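Local atomic coordinates of cyclase (Uncultured organism, PDB entry 5IBZ), a protein that belongs to the cyclase family, may have arylformamidase activity, and binds acetylphosphate in this crystal. Residues Ser54-Ile59 with Leu317-Val322; Arg158-Asp163 with Arg297-Leu302; Leu146-Val151 with Ala304-Ile309; Asn62-Pro67 with Gly205-Trp210. All blocks are in the same frame, centred on the assembly; numbering follows the deposited sequence.

Contacts 1 and 2 share one mixed sheet, their centres about 14 Å apart. Between their neighbouring strands, Val322 N makes a probable hydrogen bond to Phe301 O at 2.7 Å. Leu317 CD1 of contact 1 packs 3.4 Å from Ala304 O of contact 3, and its Ile57 CD1 packs 3.9 Å from Pro64 CD of contact 4. Contacts 3 and 4 lie about 24 Å apart, centre to centre. None of the four lines the acetylphosphate pocket: the side chains of Pro64, Leu317 and Ile148 lie about 11, 12 and 13 Å from a bound copy. Contacts 1 to 3 reach a second subunit, contact 2 only through Phe301; Asn318 of contact 1 bonds to Pro306 of that subunit's contact 3. Contact 4 does not.

Contact 1: Ser54-Ile59 with Leu317-Val322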
# COMPACT_ATOMS: atom_id res chain seq x y z
N SER B 54 6.66 -25.72 8.29
CA SER B 54 6.68 -24.47 7.55
C SER B 54 8.06 -23.84 7.63
O SER B 54 8.58 -23.66 8.73
CB SER B 54 5.67 -23.49 8.12
OG SER B 54 5.93 -22.19 7.64
N LEU B 55 8.61 -23.48 6.48
CA LEU B 55 9.94 -22.88 6.43
C LEU B 55 9.85 -21.38 6.19
O LEU B 55 10.79 -20.77 5.66
CB LEU B 55 10.79 -23.55 5.33
CG LEU B 55 10.72 -25.09 5.33
CD1 LEU B 55 11.64 -25.64 4.23
CD2 LEU B 55 11.13 -25.67 6.66
N ALA B 56 8.74 -20.78 6.58
CA ALA B 56 8.56 -19.34 6.47
C ALA B 56 8.77 -18.60 7.78
O ALA B 56 8.47 -19.11 8.86
CB ALA B 56 7.17 -19.04 5.94
N ILE B 57 9.25 -17.37 7.66
CA ILE B 57 9.15 -16.42 8.77
C ILE B 57 7.76 -15.77 8.73
O ILE B 57 7.09 -15.76 7.70
CB ILE B 57 10.24 -15.34 8.73
CG1 ILE B 57 10.18 -14.49 7.46
CG2 ILE B 57 11.60 -15.96 8.91
CD1 ILE B 57 10.86 -13.12 7.63
N PRO B 58 7.34 -15.22 9.87
CA PRO B 58 6.04 -14.53 9.83
C PRO B 58 6.08 -13.30 8.95
O PRO B 58 7.07 -12.53 9.00
CB PRO B 58 5.78 -14.16 11.29
CG PRO B 58 7.10 -14.25 11.97
CD PRO B 58 7.91 -15.27 11.21
N ILE B 59 5.03 -13.11 8.16
CA ILE B 59 4.84 -11.88 7.40
C ILE B 59 4.23 -10.84 8.34
O ILE B 59 3.05 -10.90 8.67
CB ILE B 59 3.94 -12.08 6.19
CG1 ILE B 59 4.56 -13.12 5.24
CG2 ILE B 59 3.69 -10.75 5.48
CD1 ILE B 59 3.79 -13.40 4.00
N LEU B 317 6.23 -16.78 -0.12
CA LEU B 317 5.67 -18.11 -0.07
C LEU B 317 5.73 -18.66 1.34
O LEU B 317 6.30 -18.05 2.24
CB LEU B 317 6.40 -19.04 -1.03
CG LEU B 317 7.80 -19.42 -0.61
CD1 LEU B 317 8.13 -20.81 -1.20
CD2 LEU B 317 8.80 -18.42 -1.10
N ASN B 318 5.10 -19.82 1.49
CA ASN B 318 5.18 -20.60 2.71
C ASN B 318 5.64 -21.99 2.32
O ASN B 318 4.83 -22.88 2.04
CB ASN B 318 3.84 -20.64 3.43
CG ASN B 318 3.90 -21.40 4.70
OD1 ASN B 318 4.97 -21.77 5.16
ND2 ASN B 318 2.75 -21.69 5.27
N PRO B 319 6.96 -22.19 2.24
CA PRO B 319 7.42 -23.53 1.83
C PRO B 319 7.11 -24.58 2.90
O PRO B 319 7.41 -24.32 4.08
CB PRO B 319 8.94 -23.35 1.68
CG PRO B 319 9.21 -21.89 1.94
CD PRO B 319 8.06 -21.36 2.71
N ILE B 320 6.52 -25.72 2.52
CA ILE B 320 6.26 -26.80 3.47
C ILE B 320 7.15 -28.00 3.15
O ILE B 320 7.10 -28.52 2.03
CB ILE B 320 4.80 -27.26 3.43
CG1 ILE B 320 3.83 -26.09 3.54
CG2 ILE B 320 4.54 -28.27 4.56
CD1 ILE B 320 3.95 -25.26 4.82
N ALA B 321 7.97 -28.39 4.13
CA ALA B 321 8.71 -29.64 4.07
C ALA B 321 7.82 -30.76 4.59
O ALA B 321 7.25 -30.63 5.69
CB ALA B 321 9.99 -29.55 4.89
N VAL B 322 7.69 -31.84 3.81
CA VAL B 322 6.85 -32.98 4.18
C VAL B 322 7.69 -34.24 4.20
O VAL B 322 8.37 -34.57 3.24
CB VAL B 322 5.67 -33.17 3.20
CG1 VAL B 322 4.67 -34.17 3.76
CG2 VAL B 322 4.99 -31.84 2.92
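Ser54 and Asn318 meet through their side chains where the end of strand 52-54 pairs antiparallel with the start of strand 320-322. The hydroxyl OG of Ser54 donates to Asn318 OD1 at 2.7 Å, from 21° out of the carbonyl plane. Ser54 puts OG opposite its own backbone N (chi1 165°), which turns the hydroxyl to the amide. OG donates to Asn318 and accepts a weak bond from Ala56 N. Ala56 CB sits 3.6 Å from Asn318 OD1. One residue on from Ser54, Leu55 N donates to Pro319 O at 2.8 Å. Ser54 and Ile320 form a non-hydrogen-bonded pair, and Ile320 CD1 comes within 3.9 Å of Ser54 CA.

This is the tight part. The apolar part is looser: Leu55 CB lies 4.1 Å from Pro319 CG, and Leu55 CD1 is 4.3 Å from Ala321 CB. Ala56 CB lies 4.1 Å from Pro319 CD. Beyond Ala56 the chains part. Ile57 turns away to pack on Ser111, Tyr211 and Ile282, and the partly exposed Pro58 leans on Pro310 of the second subunit. Asn318 ND2 is also satisfied there, by Pro306 O and Lys152 O of that subunit.

Within the chain, strand 320-322 lies between strands 52-54 and 299-303. Helix 286-295 packs on Leu55 and Ala321 through Leu288.

Contact 2: Arg158-Asp163 with Arg297-Leu302; sequences RGVLVD and RYEFFL
Gly159 and Phe300 form the hydrogen-bonded pair of an antiparallel strand pairing within the central mixed sheet. Gly159 N donates to Phe300 O at 2.8 Å, and Phe300 N returns a bond to Gly159 O at 2.9 Å. A third bond follows from Leu161 N to Tyr298 O. The Phe300 ring folds back over the glycine. Its CG stands between the backbone N and the carbonyl carbon (chi1 46°), and this puts Gly159 O 3.6 Å above the ring plane, over the centre. Gly159 CA makes an off-centre CH-pi contact with the same ring. The ring lies close against Gly159, which has no side chain in the way.

On the other face of the sheet, Val160 CG2 touches Glu299 CG at 3.8 Å. The Arg158 guanidinium lies beside Glu299, with CG of Glu299 over one of its faces. Their charged atoms do not touch. Arg158 instead forms a salt bridge with Asp198, while Glu299 OE2 accepts from Lys193 N.

Further along, the Leu161 and Tyr298 side chains cross at a slant, CD2 to CD2, 3.9 Å apart. Helix 286-295 packs on both, through Cys292. Asp163 stands at the N-cap of the helix that follows, and salt bridges to Arg166 and Arg203 fix its carboxylate. A water donates to Asp163 OD2 at 2.7 Å and accepts from Tyr298 OH at 2.9 Å.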
# COMPACT_ATOMS: atom_id res chain seq x y z
N ARG B 158 11.49 -32.54 -4.87
CA ARG B 158 12.37 -33.02 -3.81
C ARG B 158 13.19 -31.86 -3.25
O ARG B 158 13.74 -31.05 -4.00
CB ARG B 158 13.28 -34.13 -4.33
CG ARG B 158 13.53 -35.24 -3.30
CD ARG B 158 14.32 -36.37 -3.89
NE ARG B 158 15.71 -35.99 -3.90
CZ ARG B 158 16.69 -36.66 -3.33
NH1 ARG B 158 16.49 -37.84 -2.76
NH2 ARG B 158 17.91 -36.17 -3.36
N GLY B 159 13.24 -31.77 -1.92
CA GLY B 159 14.10 -30.80 -1.26
C GLY B 159 15.11 -31.55 -0.42
O GLY B 159 14.85 -32.66 0.05
N VAL B 160 16.28 -30.94 -0.26
CA VAL B 160 17.34 -31.49 0.57
C VAL B 160 17.89 -30.37 1.45
O VAL B 160 18.31 -29.31 0.93
CB VAL B 160 18.47 -32.10 -0.27
CG1 VAL B 160 19.57 -32.69 0.66
CG2 VAL B 160 17.90 -33.16 -1.20
N LEU B 161 17.87 -30.59 2.76
CA LEU B 161 18.50 -29.70 3.73
C LEU B 161 19.97 -30.03 3.87
O LEU B 161 20.33 -31.18 4.08
CB LEU B 161 17.84 -29.80 5.10
CG LEU B 161 18.52 -29.04 6.24
CD1 LEU B 161 18.38 -27.55 6.05
CD2 LEU B 161 17.94 -29.48 7.59
N VAL B 162 20.81 -29.01 3.74
CA VAL B 162 22.19 -29.14 4.16
C VAL B 162 22.42 -28.18 5.34
O VAL B 162 22.34 -26.95 5.21
CB VAL B 162 23.18 -28.91 2.98
CG1 VAL B 162 23.05 -27.51 2.37
CG2 VAL B 162 24.59 -29.21 3.40
N ASP B 163 22.67 -28.77 6.50
CA ASP B 163 22.78 -28.02 7.74
C ASP B 163 24.23 -27.65 7.96
O ASP B 163 24.99 -28.35 8.62
CB ASP B 163 22.23 -28.83 8.90
CG ASP B 163 22.05 -28.00 10.16
OD1 ASP B 163 22.63 -26.90 10.26
OD2 ASP B 163 21.32 -28.49 11.07
N ARG B 297 16.95 -38.05 8.35
CA ARG B 297 16.46 -37.87 6.98
C ARG B 297 16.50 -36.42 6.59
O ARG B 297 15.77 -35.62 7.16
CB ARG B 297 15.03 -38.38 6.85
CG ARG B 297 14.87 -39.86 7.14
CD ARG B 297 13.42 -40.27 6.97
NE ARG B 297 12.94 -40.00 5.61
CZ ARG B 297 11.70 -39.65 5.29
NH1 ARG B 297 10.75 -39.52 6.22
NH2 ARG B 297 11.40 -39.45 4.02
N TYR B 298 17.36 -36.08 5.63
CA TYR B 298 17.51 -34.70 5.18
C TYR B 298 16.88 -34.44 3.80
O TYR B 298 16.94 -33.32 3.29
CB TYR B 298 18.99 -34.35 5.15
CG TYR B 298 19.58 -34.19 6.53
CD1 TYR B 298 20.01 -35.29 7.26
CD2 TYR B 298 19.69 -32.94 7.09
CE1 TYR B 298 20.55 -35.10 8.54
CE2 TYR B 298 20.23 -32.75 8.33
CZ TYR B 298 20.63 -33.82 9.05
OH TYR B 298 21.15 -33.57 10.31
N GLU B 299 16.32 -35.50 3.21
CA GLU B 299 15.63 -35.40 1.93
C GLU B 299 14.14 -35.52 2.15
O GLU B 299 13.68 -36.38 2.91
CB GLU B 299 16.09 -36.49 0.95
CG GLU B 299 17.59 -36.48 0.67
CD GLU B 299 18.33 -37.65 1.30
OE1 GLU B 299 17.75 -38.32 2.17
OE2 GLU B 299 19.49 -37.90 0.90
N PHE B 300 13.37 -34.65 1.51
CA PHE B 300 11.94 -34.59 1.78
C PHE B 300 11.16 -34.08 0.57
O PHE B 300 11.75 -33.66 -0.44
CB PHE B 300 11.66 -33.69 2.98
CG PHE B 300 12.42 -32.39 2.92
CD1 PHE B 300 11.92 -31.32 2.23
CD2 PHE B 300 13.64 -32.27 3.53
CE1 PHE B 300 12.62 -30.14 2.16
CE2 PHE B 300 14.35 -31.10 3.47
CZ PHE B 300 13.84 -30.03 2.78
N PHE B 301 9.85 -34.14 0.68
CA PHE B 301 8.98 -33.51 -0.32
C PHE B 301 8.83 -32.05 0.07
O PHE B 301 8.57 -31.74 1.23
CB PHE B 301 7.63 -34.23 -0.41
CG PHE B 301 6.69 -33.67 -1.44
CD1 PHE B 301 5.83 -32.62 -1.12
CD2 PHE B 301 6.64 -34.22 -2.70
CE1 PHE B 301 4.94 -32.13 -2.07
CE2 PHE B 301 5.76 -33.71 -3.66
CZ PHE B 301 4.91 -32.68 -3.33
N LEU B 302 9.04 -31.17 -0.89
CA LEU B 302 8.97 -29.73 -0.66
C LEU B 302 7.87 -29.11 -1.51
O LEU B 302 7.88 -29.27 -2.73
CB LEU B 302 10.30 -29.08 -1.01
CG LEU B 302 10.38 -27.57 -0.81
CD1 LEU B 302 10.11 -27.19 0.63
CD2 LEU B 302 11.74 -27.08 -1.22
O HOH W 1 20.16 -30.97 10.98

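Contact 3: Leu146-Val151 with Ala304-Ile309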
# COMPACT_ATOMS: atom_id res chain seq x y z
N LEU B 146 10.31 -13.88 -18.34
CA LEU B 146 10.93 -14.39 -17.10
C LEU B 146 10.21 -13.95 -15.82
O LEU B 146 10.78 -14.00 -14.72
CB LEU B 146 12.40 -13.97 -17.02
CG LEU B 146 13.29 -14.31 -18.23
CD1 LEU B 146 14.71 -13.81 -18.01
CD2 LEU B 146 13.30 -15.80 -18.54
N GLY B 147 8.94 -13.55 -15.94
CA GLY B 147 8.12 -13.31 -14.78
C GLY B 147 7.89 -14.61 -14.02
O GLY B 147 8.00 -15.70 -14.58
N ILE B 148 7.61 -14.48 -12.73
CA ILE B 148 7.45 -15.64 -11.86
C ILE B 148 6.24 -16.51 -12.27
O ILE B 148 6.18 -17.67 -11.86
CB ILE B 148 7.33 -15.20 -10.38
CG1 ILE B 148 7.63 -16.34 -9.42
CG2 ILE B 148 5.96 -14.62 -10.06
CD1 ILE B 148 9.07 -16.72 -9.34
N GLU B 149 5.33 -16.01 -13.11
CA GLU B 149 4.18 -16.84 -13.52
C GLU B 149 4.66 -18.04 -14.35
O GLU B 149 3.95 -19.04 -14.47
CB GLU B 149 3.12 -16.03 -14.28
CG GLU B 149 3.42 -15.61 -15.72
CD GLU B 149 4.39 -14.43 -15.86
OE1 GLU B 149 4.91 -13.90 -14.86
OE2 GLU B 149 4.62 -14.06 -17.04
N ASN B 150 5.87 -17.93 -14.91
CA ASN B 150 6.41 -19.02 -15.72
C ASN B 150 6.72 -20.25 -14.87
O ASN B 150 6.95 -21.33 -15.43
CB ASN B 150 7.68 -18.57 -16.46
CG ASN B 150 7.38 -17.65 -17.62
OD1 ASN B 150 6.94 -18.09 -18.68
ND2 ASN B 150 7.60 -16.36 -17.43
N VAL B 151 6.75 -20.11 -13.55
CA VAL B 151 6.99 -21.25 -12.67
C VAL B 151 5.87 -21.36 -11.62
O VAL B 151 6.10 -21.77 -10.48
CB VAL B 151 8.39 -21.15 -11.99
CG1 VAL B 151 9.45 -21.60 -13.00
CG2 VAL B 151 8.68 -19.74 -11.48
N ALA B 304 6.97 -25.62 -2.37
CA ALA B 304 7.48 -24.25 -2.31
C ALA B 304 7.04 -23.46 -3.54
O ALA B 304 7.78 -22.63 -4.08
CB ALA B 304 8.97 -24.25 -2.16
N GLN B 305 5.79 -23.63 -3.91
CA GLN B 305 5.25 -22.91 -5.06
C GLN B 305 5.18 -21.41 -4.79
O GLN B 305 4.89 -20.97 -3.68
CB GLN B 305 3.87 -23.47 -5.44
CG GLN B 305 2.74 -23.20 -4.42
CD GLN B 305 2.58 -24.27 -3.33
OE1 GLN B 305 3.55 -24.86 -2.85
NE2 GLN B 305 1.34 -24.47 -2.90
N PRO B 306 5.46 -20.60 -5.81
CA PRO B 306 5.27 -19.17 -5.67
C PRO B 306 3.80 -18.79 -5.83
O PRO B 306 3.01 -19.61 -6.30
CB PRO B 306 6.08 -18.60 -6.82
CG PRO B 306 5.86 -19.60 -7.90
CD PRO B 306 5.80 -20.96 -7.21
N LEU B 307 3.44 -17.58 -5.45
CA LEU B 307 2.13 -17.05 -5.82
C LEU B 307 2.09 -16.82 -7.34
O LEU B 307 3.12 -16.56 -7.97
CB LEU B 307 1.82 -15.74 -5.11
CG LEU B 307 1.75 -15.81 -3.59
CD1 LEU B 307 1.52 -14.44 -3.02
CD2 LEU B 307 0.63 -16.77 -3.14
N TYR B 308 0.90 -16.90 -7.91
CA TYR B 308 0.70 -16.66 -9.33
C TYR B 308 0.56 -15.15 -9.59
O TYR B 308 -0.56 -14.59 -9.53
CB TYR B 308 -0.54 -17.43 -9.81
CG TYR B 308 -0.89 -17.36 -11.28
CD1 TYR B 308 -0.07 -16.71 -12.19
CD2 TYR B 308 -2.09 -17.88 -11.73
CE1 TYR B 308 -0.42 -16.62 -13.53
CE2 TYR B 308 -2.45 -17.78 -13.07
CZ TYR B 308 -1.61 -17.15 -13.96
OH TYR B 308 -1.96 -17.04 -15.30
N ILE B 309 1.69 -14.48 -9.83
CA ILE B 309 1.71 -13.03 -10.01
C ILE B 309 2.36 -12.67 -11.33
O ILE B 309 3.58 -12.61 -11.45
CB ILE B 309 2.47 -12.28 -8.89
CG1 ILE B 309 2.12 -12.82 -7.50
CG2 ILE B 309 2.20 -10.77 -9.01
CD1 ILE B 309 3.01 -12.25 -6.38
O HOH W 2 3.78 -17.89 -10.30
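A water bridges the carbonyls of Ile148 and Leu307, and the segments share no direct hydrogen bond. The water donates to Ile148 O at 2.9 Å and to Leu307 O at 2.8 Å, so it serves two carbonyls that could not bond to each other. The rest of the contact is packing of apolar side chains on each other and on backbone carbonyls, between a short 3-10 turn, 148-150, and an extended loop.

Ile148 and Pro306 are central to this packing. With chi1 at -161°, the CG1 branch of Ile148 crosses the Pro306 ring, 3.8 Å from CB. Its CG2 branch presses on the backbone instead, 3.4 Å from Ile309 O. With the branches of Ile148 cut back to an alanine, a gap would probably open beside Pro306 and Ile309 O would lose the methyl against it. The Pro306 ring also presents CG to Val151 O at 3.4 Å.

At the far end, Glu149 CB meets the edge of the Tyr308 ring, 3.7 Å from CE1. Tyr308 is the centre of an inverse gamma turn. The Glu149 chain bends back, and OE1 accepts from Gly311 N. Within the turn, Gly147 O takes both Asn150 N and Asn150 ND2 from the same face.

Tyr308 and Ile309 also pack on Ile57 and Ile59 of the second subunit, which places the loop at that interface. The two loops are therefore joined by apolar side chains set against each other and against carbonyls, and by a water where both sides offer only acceptors.

Contact 4: Asn62-Pro67 with Gly205-Trp210; sequences NGPVFP and GLVESW
A CH-pi contact of Pro64 over the Trp210 face joins the loop after strand 52-54 to the 3-10 turn 206-209 that follows strand 199-203. Pro64 CD sits 3.7 Å from the centroid of the five-membered ring, only 17° off the ring normal. Pro64 CB lies over the same face, 3.6 Å from CD2 of Trp210. The proline thus spans the face of the indole with its own ring atoms. Pro64 CG also reaches Val207 CG2 at 4.2 Å.

The edge of the indole makes the polar bond. Trp210 NE1 donates to Asn62 O at 2.8 Å, almost straight at 175°. The acceptor lies close to the ring plane, and the N-H meets a lone pair of the carbonyl. A chi1 of 166° carries the Trp210 ring out from the turn to the other loop. Removing the indole, as with an alanine in its place, would probably leave Asn62 O without its donor and Pro64 without the flat surface it rests on.

Ser209 OG adds a second donor, beside Ser209 N, to Leu206 O, at 2.8 Å from OG. Helix 215-223 backs the site: Phe221 meets the Trp210 ring edge-to-face, and Arg218 touches Trp210. Phe66, in the same loop as Pro64, packs on Ile250, which lines the acetylphosphate pocket.

One indole therefore does two jobs. Its N-H anchors the loop at Asn62 O, and its pi face takes up the weakly polarised C-H groups of the proline.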
# COMPACT_ATOMS: atom_id res chain seq x y z
N ASN B 62 8.07 -6.88 11.58
CA ASN B 62 9.10 -7.14 12.59
C ASN B 62 10.31 -7.93 12.05
O ASN B 62 11.31 -8.12 12.76
CB ASN B 62 8.46 -7.90 13.75
CG ASN B 62 9.36 -8.02 14.96
OD1 ASN B 62 10.05 -7.07 15.34
ND2 ASN B 62 9.37 -9.20 15.58
N GLY B 63 10.21 -8.39 10.81
CA GLY B 63 11.20 -9.29 10.24
C GLY B 63 12.37 -8.60 9.55
O GLY B 63 12.38 -7.37 9.38
N PRO B 64 13.38 -9.38 9.17
CA PRO B 64 14.50 -8.79 8.46
C PRO B 64 14.10 -8.50 7.02
O PRO B 64 13.44 -9.32 6.37
CB PRO B 64 15.58 -9.86 8.54
CG PRO B 64 14.79 -11.13 8.57
CD PRO B 64 13.52 -10.83 9.32
N VAL B 65 14.48 -7.34 6.55
CA VAL B 65 14.24 -6.95 5.19
C VAL B 65 15.37 -5.99 4.84
O VAL B 65 15.74 -5.12 5.62
CB VAL B 65 12.83 -6.34 5.01
CG1 VAL B 65 12.61 -5.22 6.02
CG2 VAL B 65 12.62 -5.89 3.60
N PHE B 66 15.96 -6.19 3.67
CA PHE B 66 17.18 -5.49 3.36
C PHE B 66 16.85 -4.04 3.01
O PHE B 66 16.06 -3.79 2.10
CB PHE B 66 17.92 -6.18 2.20
CG PHE B 66 19.41 -6.16 2.35
CD1 PHE B 66 20.09 -4.97 2.46
CD2 PHE B 66 20.13 -7.35 2.38
CE1 PHE B 66 21.48 -4.95 2.61
CE2 PHE B 66 21.50 -7.35 2.53
CZ PHE B 66 22.18 -6.13 2.64
N PRO B 67 17.42 -3.07 3.75
CA PRO B 67 17.16 -1.67 3.44
C PRO B 67 17.58 -1.34 2.01
O PRO B 67 18.58 -1.87 1.53
CB PRO B 67 18.02 -0.91 4.45
CG PRO B 67 18.29 -1.86 5.54
CD PRO B 67 18.34 -3.21 4.90
N GLY B 205 21.95 -20.27 9.74
CA GLY B 205 21.61 -19.80 11.08
C GLY B 205 21.35 -18.30 11.18
O GLY B 205 20.93 -17.82 12.23
N LEU B 206 21.59 -17.55 10.11
CA LEU B 206 21.64 -16.10 10.25
C LEU B 206 20.31 -15.51 10.75
O LEU B 206 20.30 -14.68 11.67
CB LEU B 206 22.07 -15.43 8.94
CG LEU B 206 22.24 -13.91 9.02
CD1 LEU B 206 23.38 -13.54 9.96
CD2 LEU B 206 22.45 -13.26 7.64
N VAL B 207 19.18 -15.94 10.17
CA VAL B 207 17.89 -15.39 10.55
C VAL B 207 17.53 -15.72 12.01
O VAL B 207 16.72 -15.02 12.64
CB VAL B 207 16.77 -15.87 9.59
CG1 VAL B 207 16.53 -17.35 9.75
CG2 VAL B 207 15.50 -15.09 9.79
N GLU B 208 18.18 -16.73 12.59
CA GLU B 208 17.90 -17.14 13.97
C GLU B 208 18.45 -16.14 14.98
O GLU B 208 18.17 -16.25 16.19
CB GLU B 208 18.47 -18.53 14.24
CG GLU B 208 17.81 -19.60 13.37
CD GLU B 208 18.51 -20.97 13.41
OE1 GLU B 208 19.34 -21.22 14.32
OE2 GLU B 208 18.19 -21.80 12.52
N SER B 209 19.23 -15.18 14.50
CA SER B 209 19.80 -14.16 15.36
C SER B 209 19.06 -12.82 15.29
O SER B 209 19.34 -11.92 16.07
CB SER B 209 21.29 -13.94 15.01
OG SER B 209 21.48 -13.28 13.76
N TRP B 210 18.09 -12.69 14.39
CA TRP B 210 17.48 -11.39 14.12
C TRP B 210 16.49 -10.92 15.18
O TRP B 210 16.50 -9.76 15.60
CB TRP B 210 16.77 -11.44 12.76
CG TRP B 210 15.83 -10.28 12.53
CD1 TRP B 210 14.48 -10.25 12.75
CD2 TRP B 210 16.19 -8.99 12.02
NE1 TRP B 210 13.98 -9.02 12.42
CE2 TRP B 210 15.00 -8.23 11.96
CE3 TRP B 210 17.39 -8.40 11.62
CZ2 TRP B 210 14.99 -6.92 11.53
CZ3 TRP B 210 17.37 -7.11 11.19
CH2 TRP B 210 16.17 -6.38 11.14